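Local coordinates for glycosyl hydrolases family 31 family protein (Aspergillus niger, PDB 6DRU) that releases alpha-xylose from the non-reducing terminal glucose of xyloglucan oligosaccharides, at residues Asp487-Val491 / Trp492-Ala496; Val542-Leu545 / Ala546-Thr549. One frame throughout, in Å; residues are numbered along the deposited sequence.

How the contacts relate
Both contacts are local and lie in the TIM-barrel domain of this family 31 glycosidase. Contact 1 comes first along the chain. It runs from the loop after strand 481-484 into the start of helix 492-508. Contact 2 follows on helix 535-548, toward its C-terminal end. The two centres are about 13 Å apart, and the helices pack directly on each other. CD1 of L495 lies 3.5 Å from CE3 of W547, and CH2 of W492 lies 3.5 Å from CG of R543. T494 rests on W544. The loop bearing D487, the likely proton donor, leads into a helix that packs on the buried last turns of helix 535-548.

Contact 1: residues Asp487-Val491 / Trp492-Ala496; sequences DTTSV and WDTLA. With XYS (alpha-D-xylopyranose), chain N; NAG (2-acetamido-2-deoxy-beta-D-glucopyranose), chain E.
T494 sets its CG2 methyl against T488, 3.5 Å from CB of that residue, and the two side chains cross obliquely. The contact is the loop-to-helix junction that follows a strand of the TIM barrel. V491 holds the N-cap position, and helix 492-508 begins at the next residue. OG1 of T494 hydrogen-bonds OG1 of T489 at 2.8 Å, and either hydroxyl could be the donor. The two threonine side chains meet at about a right angle. In T494, OG1 sits beside the backbone N (chi1 -64°), while CG2 is anti to that N. This splits the branches between T489 and T488. V491 adds a third contact, with CG2 3.3 Å from OG1 of T494. The lead-in loop thus lies against the first turn of the helix, through T494. S490, the centre of an inverse gamma turn, hydrogen-bonds G518 through OG. L118 of the second subunit packs on T489.

At the start of the loop is D487, the assigned proton donor of the active site. Its OD2 accepts a hydrogen bond from O1 of the bound xylose at 3.0 Å, and D285, R470 and H557 also bond the sugar. On the first turn of the helix, OD1 of D493 lies 3.3 Å from C5 of an N-acetylglucosamine in a glycan attached to the protein.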
ATOM      1  N   ASP A 487     -29.204 -12.872 -14.594  1.00 66.42           N
ATOM      2  CA  ASP A 487     -30.238 -11.925 -14.999  1.00 61.25           C
ATOM      3  C   ASP A 487     -30.028 -11.493 -16.446  1.00 63.25           C
ATOM      4  O   ASP A 487     -29.025 -10.848 -16.771  1.00 59.56           O
ATOM      5  CB  ASP A 487     -30.235 -10.714 -14.073  1.00 63.68           C
ATOM      6  CG  ASP A 487     -30.676 -11.058 -12.667  1.00 67.26           C
ATOM      7  OD1 ASP A 487     -31.091 -12.215 -12.444  1.00 57.93           O
ATOM      8  OD2 ASP A 487     -30.605 -10.175 -11.787  1.00 76.62           O
ATOM      9  N   THR A 488     -30.980 -11.838 -17.308  1.00 73.06           N
ATOM     10  CA  THR A 488     -30.934 -11.502 -18.720  1.00 75.58           C
ATOM     11  C   THR A 488     -32.186 -10.724 -19.104  1.00 68.82           C
ATOM     12  O   THR A 488     -33.222 -10.810 -18.440  1.00 70.36           O
ATOM     13  CB  THR A 488     -30.814 -12.764 -19.585  1.00 62.00           C
ATOM     14  OG1 THR A 488     -31.689 -13.779 -19.081  1.00 63.45           O
ATOM     15  CG2 THR A 488     -29.388 -13.284 -19.563  1.00 61.73           C
ATOM     16  N   THR A 489     -32.083  -9.960 -20.187  1.00 60.36           N
ATOM     17  CA  THR A 489     -33.219  -9.206 -20.698  1.00 65.63           C
ATOM     18  C   THR A 489     -34.067 -10.077 -21.617  1.00 70.32           C
ATOM     19  O   THR A 489     -33.554 -10.935 -22.341  1.00 62.14           O
ATOM     20  CB  THR A 489     -32.757  -7.954 -21.446  1.00 62.78           C
ATOM     21  OG1 THR A 489     -31.669  -8.287 -22.316  1.00 69.30           O
ATOM     22  CG2 THR A 489     -32.307  -6.883 -20.464  1.00 67.99           C
ATOM     23  N   SER A 490     -35.379  -9.854 -21.577  1.00 68.70           N
ATOM     24  CA  SER A 490     -36.327 -10.643 -22.367  1.00 60.53           C
ATOM     25  C   SER A 490     -36.496 -10.015 -23.751  1.00 61.05           C
ATOM     26  O   SER A 490     -37.506  -9.388 -24.077  1.00 60.13           O
ATOM     27  CB  SER A 490     -37.657 -10.763 -21.635  1.00 59.27           C
ATOM     28  OG  SER A 490     -37.502 -11.437 -20.398  1.00 62.74           O
ATOM     29  N   VAL A 491     -35.467 -10.200 -24.577  1.00 60.30           N
ATOM     30  CA  VAL A 491     -35.467  -9.753 -25.964  1.00 57.41           C
ATOM     31  C   VAL A 491     -34.861 -10.857 -26.822  1.00 65.19           C
ATOM     32  O   VAL A 491     -34.300 -11.832 -26.318  1.00 56.30           O
ATOM     33  CB  VAL A 491     -34.693  -8.433 -26.165  1.00 57.37           C
ATOM     34  CG1 VAL A 491     -35.452  -7.270 -25.549  1.00 52.94           C
ATOM     35  CG2 VAL A 491     -33.295  -8.540 -25.579  1.00 61.72           C
ATOM     36  N   TRP A 492     -34.978 -10.686 -28.142  1.00 72.49           N
ATOM     37  CA  TRP A 492     -34.537 -11.727 -29.067  1.00 67.75           C
ATOM     38  C   TRP A 492     -33.023 -11.884 -29.058  1.00 63.35           C
ATOM     39  O   TRP A 492     -32.514 -13.011 -29.084  1.00 66.77           O
ATOM     40  CB  TRP A 492     -35.041 -11.427 -30.477  1.00 68.91           C
ATOM     41  CG  TRP A 492     -36.483 -11.754 -30.662  1.00 62.93           C
ATOM     42  CD1 TRP A 492     -37.530 -10.881 -30.671  1.00 69.60           C
ATOM     43  CD2 TRP A 492     -37.045 -13.057 -30.856  1.00 60.02           C
ATOM     44  NE1 TRP A 492     -38.710 -11.559 -30.863  1.00 73.20           N
ATOM     45  CE2 TRP A 492     -38.439 -12.897 -30.978  1.00 62.38           C
ATOM     46  CE3 TRP A 492     -36.503 -14.344 -30.941  1.00 61.86           C
ATOM     47  CZ2 TRP A 492     -39.299 -13.974 -31.181  1.00 64.07           C
ATOM     48  CZ3 TRP A 492     -37.359 -15.412 -31.140  1.00 64.19           C
ATOM     49  CH2 TRP A 492     -38.741 -15.220 -31.259  1.00 68.24           C
ATOM     50  N   ASP A 493     -32.286 -10.771 -29.024  1.00 53.32           N
ATOM     51  CA  ASP A 493     -30.831 -10.849 -29.071  1.00 60.18           C
ATOM     52  C   ASP A 493     -30.271 -11.618 -27.882  1.00 63.32           C
ATOM     53  O   ASP A 493     -29.253 -12.308 -28.013  1.00 58.66           O
ATOM     54  CB  ASP A 493     -30.230  -9.444 -29.127  1.00 61.64           C
ATOM     55  CG  ASP A 493     -28.724  -9.459 -29.310  1.00 82.50           C
ATOM     56  OD1 ASP A 493     -28.225 -10.279 -30.112  1.00 80.95           O
ATOM     57  OD2 ASP A 493     -28.036  -8.647 -28.655  1.00 85.73           O
ATOM     58  N   THR A 494     -30.922 -11.520 -26.720  1.00 62.42           N
ATOM     59  CA  THR A 494     -30.438 -12.220 -25.536  1.00 61.67           C
ATOM     60  C   THR A 494     -30.498 -13.730 -25.719  1.00 64.25           C
ATOM     61  O   THR A 494     -29.583 -14.452 -25.304  1.00 62.32           O
ATOM     62  CB  THR A 494     -31.247 -11.797 -24.312  1.00 54.11           C
ATOM     63  OG1 THR A 494     -31.044 -10.401 -24.058  1.00 58.62           O
ATOM     64  CG2 THR A 494     -30.830 -12.592 -23.096  1.00 52.41           C
ATOM     65  N   LEU A 495     -31.566 -14.228 -26.343  1.00 64.21           N
ATOM     66  CA  LEU A 495     -31.690 -15.668 -26.545  1.00 62.93           C
ATOM     67  C   LEU A 495     -30.544 -16.214 -27.385  1.00 62.13           C
ATOM     68  O   LEU A 495     -30.086 -17.339 -27.154  1.00 58.45           O
ATOM     69  CB  LEU A 495     -33.037 -15.984 -27.195  1.00 55.65           C
ATOM     70  CG  LEU A 495     -33.230 -17.374 -27.803  1.00 59.42           C
ATOM     71  CD1 LEU A 495     -33.310 -18.422 -26.714  1.00 61.08           C
ATOM     72  CD2 LEU A 495     -34.477 -17.404 -28.669  1.00 71.21           C
ATOM     73  N   ALA A 496     -30.050 -15.426 -28.344  1.00 62.67           N
ATOM     74  CA  ALA A 496     -28.950 -15.882 -29.186  1.00 66.10           C
ATOM     75  C   ALA A 496     -27.627 -15.925 -28.431  1.00 67.98           C
ATOM     76  O   ALA A 496     -26.789 -16.793 -28.702  1.00 65.11           O
ATOM     77  CB  ALA A 496     -28.826 -14.983 -30.417  1.00 54.53           C
TER
HETATM   78  C1  XYS N 834     -31.734 -12.268  -8.629  1.00 74.91           C
HETATM   79  C2  XYS N 834     -31.801 -13.586  -9.366  1.00 72.98           C
HETATM   80  C3  XYS N 834     -33.218 -13.813  -9.842  1.00 72.64           C
HETATM   81  C4  XYS N 834     -34.173 -13.688  -8.674  1.00 71.74           C
HETATM   82  C5  XYS N 834     -33.921 -12.379  -7.959  1.00 73.07           C
HETATM   83  O1  XYS N 834     -32.137 -11.230  -9.490  1.00 64.79           O
HETATM   84  O2  XYS N 834     -30.923 -13.558 -10.466  1.00 73.96           O
HETATM   85  O3  XYS N 834     -33.329 -15.099 -10.406  1.00 76.70           O
HETATM   86  O4  XYS N 834     -35.498 -13.714  -9.150  1.00 63.86           O
HETATM   87  O5  XYS N 834     -32.586 -12.321  -7.508  1.00 71.89           O
HETATM   88  C1  NAG E   2     -25.674  -8.984 -32.892  1.00 71.97           C
HETATM   89  C2  NAG E   2     -24.823  -7.731 -32.902  1.00 67.70           C
HETATM   90  C3  NAG E   2     -25.340  -6.686 -31.983  1.00 68.21           C
HETATM   91  C4  NAG E   2     -26.823  -6.464 -32.185  1.00 67.95           C
HETATM   92  C5  NAG E   2     -27.560  -7.782 -32.128  1.00 69.52           C
HETATM   93  C6  NAG E   2     -29.031  -7.559 -32.408  1.00 77.51           C
HETATM   94  C7  NAG E   2     -22.437  -8.002 -33.464  1.00 77.39           C
HETATM   95  C8  NAG E   2     -21.028  -8.359 -33.043  1.00 73.75           C
HETATM   96  N2  NAG E   2     -23.496  -8.066 -32.522  1.00 83.67           N
HETATM   97  O3  NAG E   2     -24.608  -5.497 -32.176  1.00 64.57           O
HETATM   98  O4  NAG E   2     -27.308  -5.622 -31.168  1.00 65.05           O
HETATM   99  O5  NAG E   2     -27.027  -8.656 -33.091  1.00 77.60           O
HETATM  100  O6  NAG E   2     -29.186  -6.980 -33.684  1.00 97.75           O
HETATM  101  O7  NAG E   2     -22.664  -7.662 -34.608  1.00 70.77           O

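Contact 2: residues Val542-Leu545 / Ala546-Thr549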
ATOM      1  N   VAL A 542     -42.201 -18.804 -26.405  1.00 65.18           N
ATOM      2  CA  VAL A 542     -42.388 -20.159 -26.916  1.00 60.18           C
ATOM      3  C   VAL A 542     -41.125 -20.644 -27.616  1.00 62.79           C
ATOM      4  O   VAL A 542     -40.740 -21.813 -27.496  1.00 57.22           O
ATOM      5  CB  VAL A 542     -43.619 -20.214 -27.838  1.00 60.19           C
ATOM      6  CG1 VAL A 542     -43.674 -21.539 -28.579  1.00 62.81           C
ATOM      7  CG2 VAL A 542     -44.889 -20.014 -27.024  1.00 56.27           C
ATOM      8  N   ARG A 543     -40.448 -19.752 -28.345  1.00 59.76           N
ATOM      9  CA  ARG A 543     -39.148 -20.098 -28.911  1.00 60.15           C
ATOM     10  C   ARG A 543     -38.143 -20.413 -27.811  1.00 67.31           C
ATOM     11  O   ARG A 543     -37.374 -21.378 -27.914  1.00 66.56           O
ATOM     12  CB  ARG A 543     -38.635 -18.957 -29.788  1.00 68.72           C
ATOM     13  CG  ARG A 543     -39.471 -18.675 -31.025  1.00 66.15           C
ATOM     14  CD  ARG A 543     -39.412 -19.829 -32.007  1.00 61.93           C
ATOM     15  NE  ARG A 543     -39.878 -19.431 -33.330  1.00 66.57           N
ATOM     16  CZ  ARG A 543     -39.941 -20.250 -34.374  1.00 68.39           C
ATOM     17  NH1 ARG A 543     -39.566 -21.515 -34.250  1.00 67.39           N
ATOM     18  NH2 ARG A 543     -40.377 -19.802 -35.544  1.00 59.53           N
ATOM     19  N   TRP A 544     -38.139 -19.609 -26.746  1.00 69.57           N
ATOM     20  CA  TRP A 544     -37.181 -19.791 -25.660  1.00 61.08           C
ATOM     21  C   TRP A 544     -37.483 -21.055 -24.863  1.00 59.38           C
ATOM     22  O   TRP A 544     -36.580 -21.843 -24.563  1.00 59.25           O
ATOM     23  CB  TRP A 544     -37.199 -18.557 -24.757  1.00 61.10           C
ATOM     24  CG  TRP A 544     -35.904 -18.256 -24.071  1.00 59.89           C
ATOM     25  CD1 TRP A 544     -35.041 -19.151 -23.510  1.00 66.89           C
ATOM     26  CD2 TRP A 544     -35.329 -16.960 -23.865  1.00 59.58           C
ATOM     27  NE1 TRP A 544     -33.963 -18.493 -22.969  1.00 62.59           N
ATOM     28  CE2 TRP A 544     -34.116 -17.147 -23.174  1.00 63.02           C
ATOM     29  CE3 TRP A 544     -35.721 -15.660 -24.200  1.00 61.93           C
ATOM     30  CZ2 TRP A 544     -33.293 -16.084 -22.812  1.00 72.03           C
ATOM     31  CZ3 TRP A 544     -34.903 -14.606 -23.839  1.00 62.65           C
ATOM     32  CH2 TRP A 544     -33.703 -14.824 -23.154  1.00 63.22           C
ATOM     33  N   LEU A 545     -38.755 -21.256 -24.502  1.00 65.15           N
ATOM     34  CA  LEU A 545     -39.142 -22.439 -23.738  1.00 53.34           C
ATOM     35  C   LEU A 545     -38.831 -23.719 -24.503  1.00 59.72           C
ATOM     36  O   LEU A 545     -38.463 -24.736 -23.904  1.00 62.04           O
ATOM     37  CB  LEU A 545     -40.631 -22.362 -23.388  1.00 56.03           C
ATOM     38  CG  LEU A 545     -41.230 -23.317 -22.348  1.00 56.33           C
ATOM     39  CD1 LEU A 545     -41.591 -24.670 -22.947  1.00 56.19           C
ATOM     40  CD2 LEU A 545     -40.281 -23.488 -21.172  1.00 60.26           C
ATOM     41  N   ALA A 546     -38.980 -23.691 -25.830  1.00 66.58           N
ATOM     42  CA  ALA A 546     -38.662 -24.864 -26.635  1.00 64.54           C
ATOM     43  C   ALA A 546     -37.181 -25.211 -26.545  1.00 67.73           C
ATOM     44  O   ALA A 546     -36.811 -26.390 -26.524  1.00 64.13           O
ATOM     45  CB  ALA A 546     -39.073 -24.630 -28.089  1.00 55.25           C
ATOM     46  N   TRP A 547     -36.318 -24.192 -26.485  1.00 62.87           N
ATOM     47  CA  TRP A 547     -34.882 -24.442 -26.410  1.00 58.32           C
ATOM     48  C   TRP A 547     -34.499 -25.097 -25.090  1.00 69.25           C
ATOM     49  O   TRP A 547     -33.627 -25.974 -25.057  1.00 66.94           O
ATOM     50  CB  TRP A 547     -34.112 -23.137 -26.605  1.00 57.08           C
ATOM     51  CG  TRP A 547     -32.636 -23.284 -26.408  1.00 61.12           C
ATOM     52  CD1 TRP A 547     -31.843 -24.294 -26.871  1.00 68.52           C
ATOM     53  CD2 TRP A 547     -31.773 -22.396 -25.688  1.00 59.87           C
ATOM     54  NE1 TRP A 547     -30.539 -24.088 -26.488  1.00 66.31           N
ATOM     55  CE2 TRP A 547     -30.471 -22.929 -25.760  1.00 67.72           C
ATOM     56  CE3 TRP A 547     -31.976 -21.202 -24.991  1.00 57.25           C
ATOM     57  CZ2 TRP A 547     -29.377 -22.310 -25.161  1.00 63.49           C
ATOM     58  CZ3 TRP A 547     -30.889 -20.588 -24.398  1.00 70.43           C
ATOM     59  CH2 TRP A 547     -29.606 -21.141 -24.487  1.00 71.32           C
ATOM     60  N   THR A 548     -35.136 -24.685 -23.991  1.00 59.87           N
ATOM     61  CA  THR A 548     -34.795 -25.238 -22.685  1.00 61.62           C
ATOM     62  C   THR A 548     -35.083 -26.730 -22.597  1.00 64.58           C
ATOM     63  O   THR A 548     -34.546 -27.399 -21.708  1.00 73.39           O
ATOM     64  CB  THR A 548     -35.554 -24.496 -21.585  1.00 60.22           C
ATOM     65  OG1 THR A 548     -36.956 -24.774 -21.698  1.00 64.33           O
ATOM     66  CG2 THR A 548     -35.328 -22.999 -21.707  1.00 55.69           C
ATOM     67  N   THR A 549     -35.918 -27.265 -23.493  1.00 66.87           N
ATOM     68  CA  THR A 549     -36.115 -28.710 -23.547  1.00 70.33           C
ATOM     69  C   THR A 549     -34.813 -29.434 -23.861  1.00 63.75           C
ATOM     70  O   THR A 549     -34.580 -30.540 -23.361  1.00 68.11           O
ATOM     71  CB  THR A 549     -37.175 -29.062 -24.591  1.00 63.49           C
ATOM     72  OG1 THR A 549     -38.291 -28.171 -24.463  1.00 70.47           O
ATOM     73  CG2 THR A 549     -37.652 -30.498 -24.406  1.00 51.56           C
TER
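The last turns of helix 535-548, one of the helices of the TIM-barrel domain, bring W544 beside W547. The two indoles lie side by side and point the same way. Their relation is oblique, with planes at 40° and centroids 5.8 Å apart for the five-membered ring of W544 and the six-membered ring of W547. NE1 of W544 comes to the edge of the W547 ring, 3.9 Å from CE3. Three residues apart, the two sit on one flank of the helix, and with CG anti to the backbone N in both (chi1 -151° and 174°) the rings leave it in the same direction. That flank faces helix 492-508, where V499 also touches W547. NE1 of W547 hydrogen-bonds the hydroxyl of Y643, outside the helix.

A546 N donates to V542 O at 3.1 Å and T548 N to W544 O at 3.2 Å, while W547 N has only weak bonds, to R543 O and W544 O. Toward the helix end, threonine hydroxyls bond to main-chain carbonyls. OG1 of T548 donates to L545 O at 2.7 Å, tilted from the carbonyl plane. CD2 of L545 also lies near that hydroxyl. A546 O is gripped twice by T549. Backbone N and OG1 both approach from the same face of the carbonyl, and OG1 of T549 sits 3.1 Å from A546 O, well above the carbonyl plane.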